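Local coordinates for protein VP24 (White spot syndrome virus, PDB 5HLJ) that serves as a major envelope protein of the virus, probably membrane-anchored in that envelope, and forms an assembly of three subunits, at residues N126-F132 / F147-E153; R30-F34 / D78-N84; D12-V16 / N100-D104. One frame throughout, in Å; residues are numbered along the deposited sequence.

Contact 1: residues N126-F132 / F147-E153; sequences NKFVLYF and FGATFDE
The F128 and F151 side chains run alongside each other, but their rings meet obliquely, centroids 5.5 Å and planes 56° apart. F128 CB is 3.6 Å from F151 CD1, and the carbonyl O of N126 lies in plane at the edge of both rings. The N126 side chain runs nearly perpendicular to that of F151, amide and ring planes 42° apart, with ND2 3.5 Å from F151 CB. With CG anti to the backbone N (chi1 -169°), this amide reaches E153 and grips both backbone polar atoms of that one residue: OD1 accepts from E153 N at 2.9 Å, and ND2 donates to E153 O at 2.9 Å, the acceptor lying in the amide plane but the donor above the carbonyl plane. The side chain thus prolongs the ladder past D152 N to K127 O. Further along, V129 with T150 and Y131 with G148 are hydrogen-bonded antiparallel pairs; Y131 N to G148 O is 2.7 Å. L130 CD2 meets the F147 ring at CD1, 3.5 Å away. K127 NZ is beyond salt-bridge range of D152 OD2 within the chain; instead K127 pairs with D152 of the third subunit, and D152 with K127 of the second. Strand 128-131 is outermost in this chain's sheet, while strand 141-151 bonds onward to 90-99 through A149 and L91. On the face of F128 and F151, L112 of strand 105-114 meets F128, and F34 of strand 33-42 meets F151; Y131 and T150, on the other face, meet F123 of the second subunit.

Contact 2: residues R30-F34 / D78-N84; sequences RGNHF and DHTLNVN
H33 and H79 reach toward each other from their own segments and overlap in an offset stack, ring centroids 4.1 Å apart and planes 23° apart. The other face of the H79 ring is covered toward its rim by V83 CG2, so the imidazole is sandwiched between a histidine and a methyl group. V83 CG2 also packs against N32 CB at 3.7 Å, the two side chains sliding past each other.

Two hydrogen bonds run from ring nitrogens to backbone carbonyls, each acceptor lying in the donor's ring plane. H79 NE2 gives to G31 O at 2.7 Å, approached almost end-on to the carbonyl though bent at the hydrogen (138°). H33 NE2 gives to D78 O at 2.7 Å and nearly straight (170°). A weak third bond links N32 ND2 to N84 O at 3.4 Å; the stronger partner of ND2 is E90 O.

The backbone of 30-34 presents these groups at a G1 beta bulge, where N32 and H33 both face V28 as strand 33-42 begins.

The two in-plane bonds and the stack restrict rotation of both rings, and H33 carries a proton on NE2, as donor to D78 O. H79 is bonded at both nitrogens, NE2 to the G31 carbonyl and ND1 to the E92 carboxylate, an arrangement consistent with a doubly protonated, positively charged imidazole.

Contact 3: residues D12-V16 / N100-D104; sequences DAYPV and NTKRD
K102 N donates to A13 O over 2.9 Å in a nearly straight bond (172°), the one backbone hydrogen bond between the two segments, and it enters almost end-on to the carbonyl. T101 CB lies 3.4 Å from the same A13 O, so the oxygen is packed by carbon as well as bonded. The K102 side chain then runs back along D12: fully extended beyond CG, it lays CE 3.2 Å from D12 O, while its ammonium remains too distant from the D12 carboxylate for a salt bridge.

Y14 lies across the other end. Its CG is anti to the backbone N (chi1 -170°), which brings the ring across to R103 and K102. One face receives R103 CD in a CH-pi contact, 3.8 Å from CD to the ring centroid and 29° off the normal, and K102 CB approaches the ring edge, 3.9 Å from Y14 CD1. The arginine touches the ring through its aliphatic part; a bend at chi3 turns the guanidinium so that its plane stands steeply to the ring, with P15 O over one of its faces.

Within the loop, R103 N bonds weakly to T101 OG1, 3.3 Å away, closing an ST turn; T101 OG1 also pairs with N99 OD1. The first modelled residues of the chain are thereby joined, by one backbone bond, the K102 chain along D12 and the Y14-R103 CH-pi contact, to the loop that carries the chain from strand 90-99 to strand 105-114, two strands that are not neighbours in the sheet.

Contact 3 lies across the chain's centre from the others, its centre 32 Å from that of contact 1 and 31 Å from that of contact 2. Contacts 1 and 2 are 12 Å apart between centres and touch: F34, at the end of 30-34, packs on F147, A149 and F151, and L81 meets G148. Along the chain, contact 3 spans both segments of contact 2, and contact 1 follows. Their segments lie on strands of one mixed sheet, in loops between them or, for 12-16, just before it. Contacts 1 and 2 both border the second subunit, whose R121 and E122 bond N82, and contact 1 also meets the third, so this end of the fold lies at the interfaces of the three-chain assembly.

Contact 1: residues N126-F132 / F147-E153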
loop_
_atom_site.group_PDB
_atom_site.type_symbol
_atom_site.label_atom_id
_atom_site.label_comp_id
_atom_site.label_asym_id
_atom_site.label_seq_id
_atom_site.Cartn_x
_atom_site.Cartn_y
_atom_site.Cartn_z
ATOM N N ASN A 126 -10.757 3.535 14.312
ATOM C CA ASN A 126 -11.888 2.827 13.726
ATOM C C ASN A 126 -11.394 1.911 12.597
ATOM O O ASN A 126 -11.000 2.406 11.535
ATOM C CB ASN A 126 -12.894 3.861 13.214
ATOM C CG ASN A 126 -14.218 3.256 12.814
ATOM O OD1 ASN A 126 -14.460 2.053 12.973
ATOM N ND2 ASN A 126 -15.097 4.102 12.295
ATOM N N LYS A 127 -11.373 0.593 12.822
ATOM C CA LYS A 127 -10.819 -0.333 11.824
ATOM C C LYS A 127 -11.753 -0.468 10.626
ATOM O O LYS A 127 -12.964 -0.283 10.756
ATOM C CB LYS A 127 -10.544 -1.712 12.425
ATOM C CG LYS A 127 -9.372 -1.746 13.396
ATOM C CD LYS A 127 -9.071 -3.174 13.840
ATOM C CE LYS A 127 -10.120 -3.731 14.822
ATOM N NZ LYS A 127 -10.013 -3.083 16.170
ATOM N N PHE A 128 -11.186 -0.783 9.461
ATOM C CA PHE A 128 -11.959 -0.858 8.225
ATOM C C PHE A 128 -11.399 -1.865 7.218
ATOM O O PHE A 128 -10.230 -2.221 7.251
ATOM C CB PHE A 128 -12.032 0.529 7.562
ATOM C CG PHE A 128 -10.683 1.132 7.265
ATOM C CD1 PHE A 128 -10.036 0.875 6.064
ATOM C CD2 PHE A 128 -10.056 1.954 8.193
ATOM C CE1 PHE A 128 -8.786 1.418 5.803
ATOM C CE2 PHE A 128 -8.809 2.506 7.929
ATOM C CZ PHE A 128 -8.176 2.236 6.732
ATOM N N VAL A 129 -12.254 -2.321 6.319
ATOM C CA VAL A 129 -11.803 -3.076 5.165
ATOM C C VAL A 129 -12.031 -2.200 3.933
ATOM O O VAL A 129 -13.110 -1.640 3.733
ATOM C CB VAL A 129 -12.537 -4.428 5.031
ATOM C CG1 VAL A 129 -12.103 -5.172 3.780
ATOM C CG2 VAL A 129 -12.275 -5.274 6.246
ATOM N N LEU A 130 -10.973 -2.050 3.144
ATOM C CA LEU A 130 -10.978 -1.258 1.927
ATOM C C LEU A 130 -11.333 -2.098 0.716
ATOM O O LEU A 130 -10.710 -3.132 0.484
ATOM C CB LEU A 130 -9.603 -0.648 1.701
ATOM C CG LEU A 130 -9.362 0.841 1.855
ATOM C CD1 LEU A 130 -7.930 1.141 1.421
ATOM C CD2 LEU A 130 -10.337 1.587 0.984
ATOM N N TYR A 131 -12.311 -1.657 -0.063
ATOM C CA TYR A 131 -12.569 -2.282 -1.344
ATOM C C TYR A 131 -12.042 -1.404 -2.494
ATOM O O TYR A 131 -12.386 -0.224 -2.596
ATOM C CB TYR A 131 -14.071 -2.564 -1.552
ATOM C CG TYR A 131 -14.357 -2.935 -2.996
ATOM C CD1 TYR A 131 -14.027 -4.188 -3.483
ATOM C CD2 TYR A 131 -14.882 -2.006 -3.887
ATOM C CE1 TYR A 131 -14.240 -4.519 -4.812
ATOM C CE2 TYR A 131 -15.085 -2.322 -5.220
ATOM C CZ TYR A 131 -14.767 -3.581 -5.669
ATOM O OH TYR A 131 -14.979 -3.915 -6.975
ATOM N N PHE A 132 -11.217 -1.981 -3.364
ATOM C CA PHE A 132 -10.823 -1.282 -4.579
ATOM C C PHE A 132 -10.424 -2.220 -5.709
ATOM O O PHE A 132 -9.589 -3.103 -5.536
ATOM C CB PHE A 132 -9.655 -0.310 -4.326
ATOM C CG PHE A 132 -9.280 0.482 -5.554
ATOM C CD1 PHE A 132 -10.133 1.470 -6.043
ATOM C CD2 PHE A 132 -8.122 0.200 -6.257
ATOM C CE1 PHE A 132 -9.815 2.196 -7.183
ATOM C CE2 PHE A 132 -7.789 0.922 -7.400
ATOM C CZ PHE A 132 -8.643 1.930 -7.859
ATOM N N PHE A 147 -14.227 3.560 -4.585
ATOM C CA PHE A 147 -13.715 2.586 -3.637
ATOM C C PHE A 147 -14.697 2.542 -2.479
ATOM O O PHE A 147 -15.444 3.506 -2.244
ATOM C CB PHE A 147 -12.281 2.923 -3.178
ATOM C CG PHE A 147 -12.193 4.046 -2.173
ATOM C CD1 PHE A 147 -12.361 3.802 -0.821
ATOM C CD2 PHE A 147 -11.914 5.337 -2.582
ATOM C CE1 PHE A 147 -12.283 4.828 0.101
ATOM C CE2 PHE A 147 -11.824 6.370 -1.661
ATOM C CZ PHE A 147 -12.020 6.118 -0.319
ATOM N N GLY A 148 -14.734 1.414 -1.783
ATOM C CA GLY A 148 -15.569 1.304 -0.606
ATOM C C GLY A 148 -14.747 1.129 0.651
ATOM O O GLY A 148 -13.600 0.666 0.615
ATOM N N ALA A 149 -15.324 1.523 1.774
ATOM C CA ALA A 149 -14.709 1.234 3.057
ATOM C C ALA A 149 -15.807 0.842 4.012
ATOM O O ALA A 149 -16.824 1.519 4.102
ATOM C CB ALA A 149 -13.919 2.438 3.592
ATOM N N THR A 150 -15.609 -0.266 4.709
ATOM C CA THR A 150 -16.558 -0.696 5.709
ATOM C C THR A 150 -15.895 -0.648 7.076
ATOM O O THR A 150 -14.967 -1.409 7.363
ATOM C CB THR A 150 -17.098 -2.107 5.393
ATOM O OG1 THR A 150 -17.961 -2.025 4.256
ATOM C CG2 THR A 150 -17.900 -2.680 6.574
ATOM N N PHE A 151 -16.385 0.256 7.914
ATOM C CA PHE A 151 -15.826 0.480 9.244
ATOM C C PHE A 151 -16.473 -0.380 10.342
ATOM O O PHE A 151 -17.596 -0.850 10.189
ATOM C CB PHE A 151 -15.954 1.963 9.616
ATOM C CG PHE A 151 -15.193 2.880 8.709
ATOM C CD1 PHE A 151 -13.883 3.236 8.999
ATOM C CD2 PHE A 151 -15.786 3.389 7.555
ATOM C CE1 PHE A 151 -13.175 4.080 8.151
ATOM C CE2 PHE A 151 -15.091 4.245 6.711
ATOM C CZ PHE A 151 -13.782 4.591 7.003
ATOM N N ASP A 152 -15.753 -0.564 11.450
ATOM C CA ASP A 152 -16.298 -1.215 12.647
ATOM C C ASP A 152 -17.384 -0.346 13.281
ATOM O O ASP A 152 -18.458 -0.842 13.645
ATOM C CB ASP A 152 -15.193 -1.484 13.677
ATOM C CG ASP A 152 -14.397 -2.743 13.376
ATOM O OD1 ASP A 152 -14.648 -3.386 12.336
ATOM O OD2 ASP A 152 -13.501 -3.087 14.173
ATOM N N GLU A 153 -17.085 0.952 13.389
ATOM C CA GLU A 153 -17.926 1.932 14.066
ATOM C C GLU A 153 -18.482 2.963 13.078
ATOM O O GLU A 153 -17.827 3.285 12.079
ATOM C CB GLU A 153 -17.133 2.661 15.154
ATOM C CG GLU A 153 -16.666 1.812 16.364
ATOM C CD GLU A 153 -17.738 0.862 16.914
ATOM O OE1 GLU A 153 -18.933 1.245 16.959
ATOM O OE2 GLU A 153 -17.379 -0.268 17.324
#

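Contact 2: residues R30-F34 / D78-N84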
loop_
_atom_site.group_PDB
_atom_site.type_symbol
_atom_site.label_atom_id
_atom_site.label_comp_id
_atom_site.label_asym_id
_atom_site.label_seq_id
_atom_site.Cartn_x
_atom_site.Cartn_y
_atom_site.Cartn_z
ATOM N N ARG A 30 -24.818 10.986 6.085
ATOM C CA ARG A 30 -26.010 11.027 5.245
ATOM C C ARG A 30 -25.657 10.809 3.765
ATOM O O ARG A 30 -25.139 11.697 3.092
ATOM C CB ARG A 30 -26.754 12.356 5.430
ATOM C CG ARG A 30 -28.146 12.378 4.821
ATOM C CD ARG A 30 -29.207 12.758 5.857
ATOM N NE ARG A 30 -30.562 12.685 5.308
ATOM C CZ ARG A 30 -31.578 13.460 5.683
ATOM N NH1 ARG A 30 -31.404 14.386 6.622
ATOM N NH2 ARG A 30 -32.771 13.308 5.118
ATOM N N GLY A 31 -25.951 9.616 3.265
ATOM C CA GLY A 31 -25.635 9.275 1.889
ATOM C C GLY A 31 -24.587 8.179 1.822
ATOM O O GLY A 31 -24.369 7.589 0.754
ATOM N N ASN A 32 -23.945 7.914 2.965
ATOM C CA ASN A 32 -22.920 6.885 3.075
ATOM C C ASN A 32 -21.814 7.082 2.035
ATOM O O ASN A 32 -21.464 6.163 1.300
ATOM C CB ASN A 32 -23.554 5.498 2.933
ATOM C CG ASN A 32 -24.353 5.091 4.162
ATOM O OD1 ASN A 32 -25.434 5.608 4.415
ATOM N ND2 ASN A 32 -23.827 4.140 4.920
ATOM N N HIS A 33 -21.281 8.298 1.971
ATOM C CA HIS A 33 -20.263 8.635 0.989
ATOM C C HIS A 33 -18.945 9.111 1.594
ATOM O O HIS A 33 -18.868 9.471 2.770
ATOM C CB HIS A 33 -20.771 9.723 0.049
ATOM C CG HIS A 33 -21.673 9.221 -1.031
ATOM N ND1 HIS A 33 -23.025 9.471 -1.046
ATOM C CD2 HIS A 33 -21.411 8.489 -2.139
ATOM C CE1 HIS A 33 -23.560 8.920 -2.122
ATOM N NE2 HIS A 33 -22.601 8.322 -2.802
ATOM N N PHE A 34 -17.910 9.113 0.764
ATOM C CA PHE A 34 -16.718 9.891 1.046
ATOM C C PHE A 34 -16.828 11.142 0.216
ATOM O O PHE A 34 -17.415 11.117 -0.850
ATOM C CB PHE A 34 -15.433 9.129 0.705
ATOM C CG PHE A 34 -14.984 8.203 1.779
ATOM C CD1 PHE A 34 -14.461 8.702 2.964
ATOM C CD2 PHE A 34 -15.077 6.832 1.609
ATOM C CE1 PHE A 34 -14.036 7.847 3.958
ATOM C CE2 PHE A 34 -14.659 5.972 2.605
ATOM C CZ PHE A 34 -14.142 6.477 3.781
ATOM N N ASP A 78 -26.180 7.568 -6.214
ATOM C CA ASP A 78 -24.770 7.621 -6.606
ATOM C C ASP A 78 -23.977 6.539 -5.847
ATOM O O ASP A 78 -23.151 6.848 -4.991
ATOM C CB ASP A 78 -24.190 9.013 -6.342
ATOM C CG ASP A 78 -24.819 10.101 -7.220
ATOM O OD1 ASP A 78 -25.299 9.795 -8.336
ATOM O OD2 ASP A 78 -24.816 11.281 -6.795
ATOM N N HIS A 79 -24.258 5.274 -6.162
ATOM C CA HIS A 79 -23.678 4.122 -5.470
ATOM C C HIS A 79 -23.563 2.923 -6.396
ATOM O O HIS A 79 -24.566 2.498 -6.969
ATOM C CB HIS A 79 -24.529 3.691 -4.272
ATOM C CG HIS A 79 -24.371 4.537 -3.053
ATOM N ND1 HIS A 79 -23.323 4.389 -2.175
ATOM C CD2 HIS A 79 -25.158 5.515 -2.537
ATOM C CE1 HIS A 79 -23.455 5.251 -1.178
ATOM N NE2 HIS A 79 -24.566 5.946 -1.381
ATOM N N THR A 80 -22.373 2.343 -6.517
ATOM C CA THR A 80 -22.259 1.055 -7.193
ATOM C C THR A 80 -22.357 -0.073 -6.176
ATOM O O THR A 80 -22.335 -1.252 -6.537
ATOM C CB THR A 80 -20.945 0.911 -7.947
ATOM O OG1 THR A 80 -19.866 1.041 -7.008
ATOM C CG2 THR A 80 -20.827 1.976 -9.033
ATOM N N LEU A 81 -22.462 0.305 -4.908
ATOM C CA LEU A 81 -22.367 -0.621 -3.790
ATOM C C LEU A 81 -23.614 -0.585 -2.903
ATOM O O LEU A 81 -24.146 0.488 -2.631
ATOM C CB LEU A 81 -21.143 -0.274 -2.945
ATOM C CG LEU A 81 -19.806 -1.017 -3.011
ATOM C CD1 LEU A 81 -19.521 -1.677 -4.352
ATOM C CD2 LEU A 81 -18.675 -0.066 -2.575
ATOM N N ASN A 82 -24.061 -1.745 -2.429
ATOM C CA ASN A 82 -25.137 -1.782 -1.444
ATOM C C ASN A 82 -24.633 -1.358 -0.084
ATOM O O ASN A 82 -24.184 -2.187 0.694
ATOM C CB ASN A 82 -25.752 -3.179 -1.296
ATOM C CG ASN A 82 -26.368 -3.693 -2.566
ATOM O OD1 ASN A 82 -26.644 -2.935 -3.511
ATOM N ND2 ASN A 82 -26.596 -5.005 -2.603
ATOM N N VAL A 83 -24.703 -0.079 0.217
ATOM C CA VAL A 83 -24.408 0.336 1.570
ATOM C C VAL A 83 -25.664 0.242 2.431
ATOM O O VAL A 83 -26.781 0.461 1.957
ATOM C CB VAL A 83 -23.851 1.760 1.605
ATOM C CG1 VAL A 83 -22.418 1.781 1.027
ATOM C CG2 VAL A 83 -24.771 2.686 0.844
ATOM N N ASN A 84 -25.471 -0.096 3.697
ATOM C CA ASN A 84 -26.557 -0.082 4.656
ATOM C C ASN A 84 -26.795 1.352 5.109
ATOM O O ASN A 84 -26.117 1.866 6.010
ATOM C CB ASN A 84 -26.237 -1.015 5.835
ATOM C CG ASN A 84 -27.312 -1.006 6.911
ATOM O OD1 ASN A 84 -28.348 -0.353 6.771
ATOM N ND2 ASN A 84 -27.070 -1.739 7.992
#

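Contact 3: residues D12-V16 / N100-D104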
loop_
_atom_site.group_PDB
_atom_site.type_symbol
_atom_site.label_atom_id
_atom_site.label_comp_id
_atom_site.label_asym_id
_atom_site.label_seq_id
_atom_site.Cartn_x
_atom_site.Cartn_y
_atom_site.Cartn_z
ATOM N N ASP A 12 -2.146 18.160 -22.275
ATOM C CA ASP A 12 -0.764 18.416 -22.679
ATOM C C ASP A 12 0.174 17.320 -22.134
ATOM O O ASP A 12 1.124 16.903 -22.821
ATOM C CB ASP A 12 -0.323 19.817 -22.206
ATOM C CG ASP A 12 1.170 20.083 -22.427
ATOM O OD1 ASP A 12 1.561 20.365 -23.590
ATOM O OD2 ASP A 12 1.943 20.040 -21.438
ATOM N N ALA A 13 -0.123 16.840 -20.921
ATOM C CA ALA A 13 0.732 15.889 -20.203
ATOM C C ALA A 13 0.766 14.489 -20.839
ATOM O O ALA A 13 -0.287 13.911 -21.159
ATOM C CB ALA A 13 0.282 15.787 -18.738
ATOM N N TYR A 14 1.977 13.952 -21.013
ATOM C CA TYR A 14 2.166 12.596 -21.538
ATOM C C TYR A 14 2.970 11.726 -20.551
ATOM O O TYR A 14 4.194 11.605 -20.675
ATOM C CB TYR A 14 2.871 12.633 -22.903
ATOM C CG TYR A 14 2.889 11.297 -23.611
ATOM C CD1 TYR A 14 1.877 10.951 -24.503
ATOM C CD2 TYR A 14 3.906 10.374 -23.379
ATOM C CE1 TYR A 14 1.884 9.724 -25.151
ATOM C CE2 TYR A 14 3.918 9.145 -24.018
ATOM C CZ TYR A 14 2.908 8.828 -24.905
ATOM O OH TYR A 14 2.915 7.605 -25.541
ATOM N N PRO A 15 2.276 11.105 -19.579
ATOM C CA PRO A 15 2.948 10.390 -18.482
ATOM C C PRO A 15 3.644 9.106 -18.913
ATOM O O PRO A 15 3.116 8.355 -19.738
ATOM C CB PRO A 15 1.806 10.081 -17.520
ATOM C CG PRO A 15 0.563 10.073 -18.376
ATOM C CD PRO A 15 0.805 11.093 -19.444
ATOM N N VAL A 16 4.814 8.850 -18.340
ATOM C CA VAL A 16 5.561 7.646 -18.673
ATOM C C VAL A 16 5.992 6.883 -17.411
ATOM O O VAL A 16 6.566 5.794 -17.498
ATOM C CB VAL A 16 6.793 7.986 -19.560
ATOM C CG1 VAL A 16 6.351 8.268 -21.003
ATOM C CG2 VAL A 16 7.576 9.166 -18.988
ATOM N N ASN A 100 -7.905 14.558 -18.979
ATOM C CA ASN A 100 -7.584 15.385 -20.128
ATOM C C ASN A 100 -6.072 15.436 -20.365
ATOM O O ASN A 100 -5.533 16.481 -20.705
ATOM C CB ASN A 100 -8.143 16.801 -19.946
ATOM C CG ASN A 100 -8.324 17.537 -21.274
ATOM O OD1 ASN A 100 -8.294 16.934 -22.356
ATOM N ND2 ASN A 100 -8.529 18.838 -21.191
ATOM N N THR A 101 -5.401 14.305 -20.161
ATOM C CA THR A 101 -4.014 14.135 -20.565
ATOM C C THR A 101 -4.001 13.442 -21.931
ATOM O O THR A 101 -5.053 13.163 -22.505
ATOM C CB THR A 101 -3.187 13.308 -19.536
ATOM O OG1 THR A 101 -3.550 11.922 -19.610
ATOM C CG2 THR A 101 -3.409 13.808 -18.115
ATOM N N LYS A 102 -2.817 13.160 -22.451
ATOM C CA LYS A 102 -2.712 12.536 -23.764
ATOM C C LYS A 102 -2.722 11.006 -23.702
ATOM O O LYS A 102 -2.615 10.347 -24.732
ATOM C CB LYS A 102 -1.443 13.005 -24.474
ATOM C CG LYS A 102 -1.421 14.488 -24.838
ATOM C CD LYS A 102 -0.080 14.857 -25.468
ATOM C CE LYS A 102 0.016 16.341 -25.813
ATOM N NZ LYS A 102 1.370 16.699 -26.350
ATOM N N ARG A 103 -2.854 10.430 -22.510
ATOM C CA ARG A 103 -2.889 8.970 -22.408
ATOM C C ARG A 103 -3.888 8.444 -21.399
ATOM O O ARG A 103 -4.249 9.125 -20.446
ATOM C CB ARG A 103 -1.513 8.418 -22.057
ATOM C CG ARG A 103 -0.639 8.197 -23.257
ATOM C CD ARG A 103 0.612 7.406 -22.913
ATOM N NE ARG A 103 0.362 6.129 -22.245
ATOM C CZ ARG A 103 1.283 5.173 -22.138
ATOM N NH1 ARG A 103 2.490 5.363 -22.649
ATOM N NH2 ARG A 103 1.007 4.026 -21.532
ATOM N N ASP A 104 -4.331 7.218 -21.641
ATOM C CA ASP A 104 -5.046 6.444 -20.643
ATOM C C ASP A 104 -4.221 6.335 -19.358
ATOM O O ASP A 104 -2.992 6.229 -19.402
ATOM C CB ASP A 104 -5.362 5.054 -21.183
ATOM C CG ASP A 104 -6.480 5.066 -22.220
ATOM O OD1 ASP A 104 -6.772 3.986 -22.780
ATOM O OD2 ASP A 104 -7.096 6.132 -22.448
#